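Local coordinates for protein nicastrin (PDB 4R12) that probably serves as an essential, putatively substrate-recruiting subunit of gamma-secretase, the protease complex that cleaves membrane proteins such as Notch receptors and APP within the membrane, at residues Q198-S203 against K503-L508; N470-T475 against L532-Q537; T520-T523 against D527-S530. All coordinates share one frame; numbering follows the deposited sequence.

Contact 1 of 3, residues Q198-S203 against K503-L508; sequences QSIWSS and KLIHRL
Two residues beyond Ile200, the strand residue that touches Ile505 and His506, the hydroxyl OG of Ser202 is gripped by two other hydroxyls, those of Thr543 and Thr513. Both CB atoms project from the same face of the strand, so the polar grip lies beside an apolar one. Both branches of Ile200 take part in the latter, the CG1-CD1 arm and the CG2 methyl. Its CD1 lies 3.9 Å from CG2 of Ile505, the shortest approach between the segments. Here chi2 of Ile200 is 98°, well off a staggered value, which suggests that the terminal methyl has turned to fit its surroundings. Alongside, CG1 of Ile200 is 4.1 Å from CB of His506, while CG2 of Ile200 comes within 4.0 Å of CD2 of the imidazole. That methyl meets the ring obliquely, and the two side chains cross at roughly a right angle. The imidazole is carried there by a first torsion of 175°, which sets CG of His506 opposite its own backbone N. The closest alpha carbons, CA of Ile200 and CA of His506, are 6.3 Å apart, and the side chains of Ile200, Ile505 and His506 lie between the backbones. The helix itself is regular here: Arg507 N to Lys503 O measures 2.8 Å. Around these side chains, Leu545 of strand 542-548 touches both Ile200 and His506, and Phe462 of helix 452-463 packs on Ile505. The contact therefore lays helix 500-512 on the face of a strand held between strands 262-268 and 542-548, consistent with the layered alpha/beta architecture of the M28-like zinc exopeptidase relatives of nicastrin. With just carbon-to-carbon approaches between the segments, its chemistry implies cohesion by shape and burial of apolar surface, leaving the strand's polar groups to partners elsewhere.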
loop_
_atom_site.group_PDB
_atom_site.type_symbol
_atom_site.label_atom_id
_atom_site.label_comp_id
_atom_site.label_asym_id
_atom_site.label_seq_id
_atom_site.Cartn_x
_atom_site.Cartn_y
_atom_site.Cartn_z
ATOM N N GLN A 198 10.346 -3.488 0.952
ATOM C CA GLN A 198 10.774 -4.370 -0.115
ATOM C C GLN A 198 9.696 -4.553 -1.189
ATOM O O GLN A 198 8.534 -4.838 -0.868
ATOM C CB GLN A 198 11.156 -5.745 0.450
ATOM C CG GLN A 198 12.322 -5.727 1.445
ATOM C CD GLN A 198 13.653 -5.354 0.791
ATOM O OE1 GLN A 198 14.033 -5.912 -0.240
ATOM N NE2 GLN A 198 14.361 -4.405 1.390
ATOM N N SER A 199 10.089 -4.379 -2.450
ATOM C CA SER A 199 9.256 -4.758 -3.592
ATOM C C SER A 199 9.519 -6.217 -3.902
ATOM O O SER A 199 10.473 -6.793 -3.383
ATOM C CB SER A 199 9.557 -3.894 -4.821
ATOM O OG SER A 199 9.439 -2.506 -4.537
ATOM N N ILE A 200 8.680 -6.823 -4.747
ATOM C CA ILE A 200 8.874 -8.215 -5.147
ATOM C C ILE A 200 8.636 -8.375 -6.647
ATOM O O ILE A 200 7.646 -7.862 -7.183
ATOM C CB ILE A 200 7.924 -9.201 -4.406
ATOM C CG1 ILE A 200 7.844 -8.918 -2.901
ATOM C CG2 ILE A 200 8.376 -10.660 -4.596
ATOM C CD1 ILE A 200 6.626 -8.088 -2.489
ATOM N N TRP A 201 9.550 -9.062 -7.332
ATOM C CA TRP A 201 9.318 -9.373 -8.745
ATOM C C TRP A 201 9.524 -10.853 -9.017
ATOM O O TRP A 201 10.157 -11.576 -8.230
ATOM C CB TRP A 201 10.218 -8.521 -9.667
ATOM C CG TRP A 201 11.693 -8.749 -9.528
ATOM C CD1 TRP A 201 12.540 -8.128 -8.655
ATOM C CD2 TRP A 201 12.504 -9.638 -10.306
ATOM N NE1 TRP A 201 13.824 -8.587 -8.828
ATOM C CE2 TRP A 201 13.827 -9.518 -9.831
ATOM C CE3 TRP A 201 12.237 -10.547 -11.338
ATOM C CZ2 TRP A 201 14.881 -10.264 -10.361
ATOM C CZ3 TRP A 201 13.288 -11.285 -11.860
ATOM C CH2 TRP A 201 14.593 -11.130 -11.376
ATOM N N SER A 202 8.981 -11.314 -10.137
ATOM C CA SER A 202 8.922 -12.743 -10.391
ATOM C C SER A 202 8.776 -13.036 -11.864
ATOM O O SER A 202 8.154 -12.271 -12.599
ATOM C CB SER A 202 7.752 -13.373 -9.632
ATOM O OG SER A 202 7.680 -14.770 -9.874
ATOM N N SER A 203 9.339 -14.173 -12.268
ATOM C CA SER A 203 9.157 -14.725 -13.599
ATOM C C SER A 203 8.961 -16.240 -13.476
ATOM O O SER A 203 9.541 -16.859 -12.591
ATOM C CB SER A 203 10.363 -14.402 -14.483
ATOM O OG SER A 203 10.331 -15.170 -15.672
ATOM N N LYS A 503 5.952 -9.956 3.552
ATOM C CA LYS A 503 6.451 -11.331 3.627
ATOM C C LYS A 503 5.453 -12.329 3.033
ATOM O O LYS A 503 5.845 -13.251 2.302
ATOM C CB LYS A 503 6.756 -11.692 5.068
ATOM C CG LYS A 503 7.852 -10.848 5.692
ATOM C CD LYS A 503 8.107 -11.266 7.141
ATOM C CE LYS A 503 9.468 -10.765 7.601
ATOM N NZ LYS A 503 9.386 -9.793 8.720
ATOM N N LEU A 504 4.170 -12.143 3.336
ATOM C CA LEU A 504 3.132 -13.015 2.766
ATOM C C LEU A 504 3.074 -12.922 1.241
ATOM O O LEU A 504 3.064 -13.956 0.544
ATOM C CB LEU A 504 1.756 -12.686 3.361
ATOM C CG LEU A 504 0.562 -13.478 2.810
ATOM C CD1 LEU A 504 0.811 -14.991 2.877
ATOM C CD2 LEU A 504 -0.714 -13.133 3.557
ATOM N N ILE A 505 3.023 -11.700 0.706
ATOM C CA ILE A 505 3.026 -11.543 -0.752
ATOM C C ILE A 505 4.277 -12.214 -1.350
ATOM O O ILE A 505 4.189 -12.944 -2.337
ATOM C CB ILE A 505 2.962 -10.055 -1.176
ATOM C CG1 ILE A 505 1.596 -9.447 -0.828
ATOM C CG2 ILE A 505 3.215 -9.898 -2.657
ATOM C CD1 ILE A 505 1.544 -7.920 -1.032
ATOM N N HIS A 506 5.430 -11.991 -0.732
ATOM C CA HIS A 506 6.670 -12.619 -1.200
ATOM C C HIS A 506 6.583 -14.162 -1.200
ATOM O O HIS A 506 6.849 -14.809 -2.210
ATOM C CB HIS A 506 7.844 -12.158 -0.328
ATOM C CG HIS A 506 9.145 -12.826 -0.650
ATOM N ND1 HIS A 506 10.046 -13.194 0.324
ATOM C CD2 HIS A 506 9.711 -13.165 -1.834
ATOM C CE1 HIS A 506 11.108 -13.748 -0.245
ATOM N NE2 HIS A 506 10.926 -13.742 -1.552
ATOM N N ARG A 507 6.221 -14.741 -0.071
ATOM C CA ARG A 507 6.213 -16.204 0.038
ATOM C C ARG A 507 5.131 -16.836 -0.844
ATOM O O ARG A 507 5.328 -17.928 -1.402
ATOM C CB ARG A 507 6.022 -16.628 1.486
ATOM C CG ARG A 507 7.086 -16.142 2.471
ATOM C CD ARG A 507 8.237 -17.113 2.636
ATOM N NE ARG A 507 7.812 -18.423 3.137
ATOM C CZ ARG A 507 8.622 -19.474 3.224
ATOM N NH1 ARG A 507 9.887 -19.355 2.840
ATOM N NH2 ARG A 507 8.175 -20.643 3.687
ATOM N N LEU A 508 3.999 -16.153 -0.987
ATOM C CA LEU A 508 2.927 -16.650 -1.842
ATOM C C LEU A 508 3.316 -16.578 -3.329
ATOM O O LEU A 508 3.158 -17.553 -4.063
ATOM C CB LEU A 508 1.632 -15.867 -1.577
ATOM C CG LEU A 508 0.420 -16.256 -2.422
ATOM C CD1 LEU A 508 0.021 -17.732 -2.159
ATOM C CD2 LEU A 508 -0.757 -15.295 -2.162
#

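Contact 2 of 3, residues N470-T475 against L532-Q537; sequences NILMKT and LCYSGQ
With CG opposite the carbonyl carbon in both residues (chi1 -53° in Leu472, -71° in Tyr534), the two side chains converge obliquely. Since chi2 of Leu472 is 179°, CD1 continues the chain away from CA, and CD2, the other branch, is the methyl that meets the rim of the phenol ring. This methyl is 3.8 Å from CD2 and 4.0 Å from CE2 of Tyr534, near the ring plane, so the contact is with an edge. Beside it runs a polar bridge: one water donates to Ile471 O at 3.0 Å and sits 2.6 Å from Ser535 OG, spanning a gap in which Ile471 O and Ser535 OG are 4.0 Å apart. Each backbone has its own turn. Residues 470-472 form a short 3-10 turn, and Asn470 ND2 donates to Thr475 O at 2.9 Å, bracing the loop that follows. Opposite, Tyr534 to Gln537 make a type I' turn, closed by Gln537 N to Tyr534 O at 2.9 Å, with Ser535 at its corner. The buried phenol hydroxyl bonds to Arg507 O, and the guanidinium of Arg507 makes a cation-pi contact with the ring. Thus the loop after helix 452-463 and the hairpin of strands 532-534 and 536-540 meet beside helix 500-512, where Leu472 also packs on Leu508.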
loop_
_atom_site.group_PDB
_atom_site.type_symbol
_atom_site.label_atom_id
_atom_site.label_comp_id
_atom_site.label_asym_id
_atom_site.label_seq_id
_atom_site.Cartn_x
_atom_site.Cartn_y
_atom_site.Cartn_z
ATOM N N ASN A 470 -1.460 -19.005 5.903
ATOM C CA ASN A 470 -0.513 -18.875 6.993
ATOM C C ASN A 470 0.426 -20.087 7.041
ATOM O O ASN A 470 1.489 -20.012 7.646
ATOM C CB ASN A 470 -1.241 -18.698 8.322
ATOM C CG ASN A 470 -0.306 -18.298 9.442
ATOM O OD1 ASN A 470 -0.029 -19.088 10.336
ATOM N ND2 ASN A 470 0.192 -17.061 9.392
ATOM N N ILE A 471 0.037 -21.179 6.373
ATOM C CA ILE A 471 0.898 -22.359 6.251
ATOM C C ILE A 471 2.224 -22.006 5.569
ATOM O O ILE A 471 3.220 -22.706 5.745
ATOM C CB ILE A 471 0.210 -23.502 5.469
ATOM C CG1 ILE A 471 0.952 -24.831 5.682
ATOM C CG2 ILE A 471 0.088 -23.174 3.985
ATOM C CD1 ILE A 471 0.225 -26.045 5.125
ATOM N N LEU A 472 2.237 -20.907 4.809
ATOM C CA LEU A 472 3.455 -20.461 4.144
ATOM C C LEU A 472 4.308 -19.591 5.062
ATOM O O LEU A 472 5.458 -19.273 4.725
ATOM C CB LEU A 472 3.124 -19.677 2.854
ATOM C CG LEU A 472 2.215 -20.293 1.793
ATOM C CD1 LEU A 472 2.035 -19.289 0.651
ATOM C CD2 LEU A 472 2.777 -21.610 1.271
ATOM N N MET A 473 3.755 -19.187 6.207
ATOM C CA MET A 473 4.423 -18.246 7.109
ATOM C C MET A 473 5.012 -18.882 8.373
ATOM O O MET A 473 4.606 -19.973 8.797
ATOM C CB MET A 473 3.454 -17.144 7.553
ATOM C CG MET A 473 2.771 -16.361 6.439
ATOM S SD MET A 473 3.939 -15.340 5.520
ATOM C CE MET A 473 4.097 -16.443 4.199
ATOM N N LYS A 474 5.945 -18.160 8.987
ATOM C CA LYS A 474 6.583 -18.602 10.231
ATOM C C LYS A 474 5.952 -17.933 11.454
ATOM O O LYS A 474 6.248 -18.285 12.592
ATOM C CB LYS A 474 8.091 -18.307 10.193
ATOM C CG LYS A 474 8.792 -18.784 8.920
ATOM C CD LYS A 474 8.963 -20.298 8.890
ATOM C CE LYS A 474 9.987 -20.753 9.927
ATOM N NZ LYS A 474 10.128 -22.245 10.021
ATOM N N THR A 475 5.090 -16.953 11.213
ATOM C CA THR A 475 4.439 -16.221 12.296
ATOM C C THR A 475 2.956 -16.033 11.977
ATOM O O THR A 475 2.547 -16.198 10.834
ATOM C CB THR A 475 5.090 -14.824 12.524
ATOM O OG1 THR A 475 5.118 -14.089 11.288
ATOM C CG2 THR A 475 6.512 -14.968 13.042
ATOM N N LEU A 532 14.203 -21.733 -1.087
ATOM C CA LEU A 532 13.602 -21.396 0.193
ATOM C C LEU A 532 12.939 -22.634 0.778
ATOM O O LEU A 532 12.556 -23.547 0.052
ATOM C CB LEU A 532 12.577 -20.269 0.043
ATOM C CG LEU A 532 13.102 -18.925 -0.469
ATOM C CD1 LEU A 532 11.958 -17.893 -0.506
ATOM C CD2 LEU A 532 14.286 -18.434 0.366
ATOM N N CYS A 533 12.802 -22.656 2.094
ATOM C CA CYS A 533 12.174 -23.785 2.755
ATOM C C CYS A 533 10.676 -23.564 2.993
ATOM O O CYS A 533 10.256 -22.574 3.605
ATOM C CB CYS A 533 12.879 -24.076 4.074
ATOM S SG CYS A 533 12.227 -25.554 4.875
ATOM N N TYR A 534 9.875 -24.496 2.490
ATOM C CA TYR A 534 8.442 -24.532 2.746
ATOM C C TYR A 534 8.076 -25.886 3.338
ATOM O O TYR A 534 7.985 -26.870 2.597
ATOM C CB TYR A 534 7.632 -24.320 1.466
ATOM C CG TYR A 534 7.667 -22.926 0.883
ATOM C CD1 TYR A 534 8.787 -22.462 0.206
ATOM C CD2 TYR A 534 6.554 -22.095 0.969
ATOM C CE1 TYR A 534 8.802 -21.193 -0.356
ATOM C CE2 TYR A 534 6.561 -20.836 0.413
ATOM C CZ TYR A 534 7.684 -20.390 -0.248
ATOM O OH TYR A 534 7.679 -19.133 -0.792
ATOM N N SER A 535 7.893 -25.943 4.655
ATOM C CA SER A 535 7.375 -27.156 5.305
ATOM C C SER A 535 8.145 -28.418 4.907
ATOM O O SER A 535 7.539 -29.420 4.511
ATOM C CB SER A 535 5.887 -27.350 4.967
ATOM O OG SER A 535 5.116 -26.236 5.381
ATOM N N GLY A 536 9.473 -28.355 4.962
ATOM C CA GLY A 536 10.311 -29.499 4.629
ATOM C C GLY A 536 10.659 -29.675 3.158
ATOM O O GLY A 536 11.384 -30.611 2.799
ATOM N N GLN A 537 10.129 -28.805 2.305
ATOM C CA GLN A 537 10.510 -28.786 0.898
ATOM C C GLN A 537 11.456 -27.630 0.613
ATOM O O GLN A 537 11.218 -26.511 1.079
ATOM C CB GLN A 537 9.282 -28.655 -0.007
ATOM C CG GLN A 537 8.200 -29.707 0.220
ATOM C CD GLN A 537 8.525 -31.026 -0.445
ATOM O OE1 GLN A 537 8.498 -32.064 0.197
ATOM N NE2 GLN A 537 8.837 -30.991 -1.738
HETATM O O HOH W 1 4.780 -24.289 3.761
#

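Contact 3 of 3, residues T520-T523 against D527-S530; sequences TNCT and DCPS. With CA (calcium ion), chain G.
Asp527 reaches Thr523 through one carboxylate oxygen: Thr523 N donates to OD2 of Asp527 at 2.8 Å and 169°, a nearly straight bond that uses the anti lone pair, directed away from OD1. A weak second bond comes from OG1 of Thr523, 3.3 Å from the same OD2, and Ser524 N adds another weak one, so this oxygen gathers several donors in a tight reversal of the chain. Next to it, CB of Cys522 packs 3.7 Å from CB of Asp527. The first torsion of Cys522, 62°, sets SG between its backbone N and carbonyl carbon, and that sulfur lies 3.5 Å from SG of Cys528. This is packing of two disulfides against each other, since Cys522 is linked to Cys533 and Cys528 to Cys538, a cross-linked framework for the small three-stranded antiparallel sheet. Further out, Thr520 makes an ST turn, its OG1 accepting from Cys522 N at 3.1 Å. A water joins the segments by donating to Asp527 O at 2.8 Å and bonding weakly to Thr520 OG1. On the far side of Cys528, its carbonyl O binds the calcium ion at 2.4 Å; three waters and the carbonyl oxygens of Asp525 and Ser531 complete the six ligands.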
loop_
_atom_site.group_PDB
_atom_site.type_symbol
_atom_site.label_atom_id
_atom_site.label_comp_id
_atom_site.label_asym_id
_atom_site.label_seq_id
_atom_site.Cartn_x
_atom_site.Cartn_y
_atom_site.Cartn_z
ATOM N N THR A 520 13.401 -32.371 1.536
ATOM C CA THR A 520 14.728 -32.329 2.160
ATOM C C THR A 520 14.657 -32.343 3.682
ATOM O O THR A 520 15.671 -32.486 4.362
ATOM C CB THR A 520 15.502 -31.065 1.734
ATOM O OG1 THR A 520 14.847 -29.916 2.284
ATOM C CG2 THR A 520 15.530 -30.930 0.217
ATOM N N ASN A 521 13.446 -32.174 4.204
ATOM C CA ASN A 521 13.240 -31.959 5.632
ATOM C C ASN A 521 13.950 -30.703 6.132
ATOM O O ASN A 521 14.335 -30.635 7.285
ATOM C CB ASN A 521 13.692 -33.185 6.444
ATOM C CG ASN A 521 12.843 -34.406 6.153
ATOM O OD1 ASN A 521 11.626 -34.288 6.019
ATOM N ND2 ASN A 521 13.470 -35.569 6.021
ATOM N N CYS A 522 14.091 -29.700 5.271
ATOM C CA CYS A 522 14.649 -28.418 5.704
ATOM C C CYS A 522 13.796 -27.799 6.814
ATOM O O CYS A 522 12.568 -28.000 6.833
ATOM C CB CYS A 522 14.744 -27.450 4.528
ATOM S SG CYS A 522 13.127 -27.054 3.787
ATOM N N THR A 523 14.430 -27.068 7.736
ATOM C CA THR A 523 13.676 -26.346 8.767
ATOM C C THR A 523 13.897 -24.829 8.697
ATOM O O THR A 523 13.337 -24.077 9.491
ATOM C CB THR A 523 14.031 -26.827 10.192
ATOM O OG1 THR A 523 15.425 -26.616 10.433
ATOM C CG2 THR A 523 13.699 -28.311 10.370
ATOM N N ASP A 527 18.856 -23.823 5.024
ATOM C CA ASP A 527 19.083 -25.243 4.734
ATOM C C ASP A 527 19.010 -25.528 3.237
ATOM O O ASP A 527 19.424 -26.600 2.779
ATOM C CB ASP A 527 18.048 -26.133 5.440
ATOM C CG ASP A 527 18.199 -26.147 6.944
ATOM O OD1 ASP A 527 19.270 -25.760 7.460
ATOM O OD2 ASP A 527 17.234 -26.578 7.614
ATOM N N CYS A 528 18.448 -24.583 2.487
ATOM C CA CYS A 528 18.138 -24.790 1.075
ATOM C C CYS A 528 19.070 -24.014 0.139
ATOM O O CYS A 528 19.016 -22.791 0.079
ATOM C CB CYS A 528 16.679 -24.391 0.794
ATOM S SG CYS A 528 15.450 -25.465 1.652
ATOM N N PRO A 529 19.919 -24.731 -0.609
ATOM C CA PRO A 529 20.817 -24.068 -1.561
ATOM C C PRO A 529 20.035 -23.383 -2.677
ATOM O O PRO A 529 19.272 -24.066 -3.369
ATOM C CB PRO A 529 21.658 -25.222 -2.120
ATOM C CG PRO A 529 21.484 -26.349 -1.143
ATOM C CD PRO A 529 20.090 -26.190 -0.619
ATOM N N SER A 530 20.208 -22.070 -2.830
ATOM C CA SER A 530 19.550 -21.303 -3.891
ATOM C C SER A 530 18.040 -21.552 -3.937
ATOM O O SER A 530 17.435 -21.633 -5.006
ATOM C CB SER A 530 20.168 -21.632 -5.251
ATOM O OG SER A 530 21.587 -21.659 -5.173
HETATM CA CA CA G . 18.302 -20.750 1.002
HETATM O O HOH W 2 17.930 -28.942 2.348
HETATM O O HOH W 3 20.752 -20.916 1.608
HETATM O O HOH W 4 18.791 -19.293 -0.970
HETATM O O HOH W 5 17.925 -18.644 1.924
#

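How the contacts relate
Along the chain, strand 192-203 comes first, and contact 1 closes a loop of about 300 residues when helix 500-512 returns to it. Contact 2 opens inside that loop, at 470-475, and closes only beyond it, at 532-537, so contacts 1 and 2 cross. Contact 3 follows contact 1 in series and is nested within the loop of contact 2, bridging just three residues. Contacts 1 and 2 touch directly, through a probable hydrogen bond of 2.8 Å from Arg507 NH2 to Cys533 O, whereas contacts 2 and 3 share the small antiparallel sheet and the Cys522-Cys533 disulfide. Together they tie the small disulfide-linked sheet and its calcium-binding loop through helix 500-512 to the strands of the main alpha/beta body.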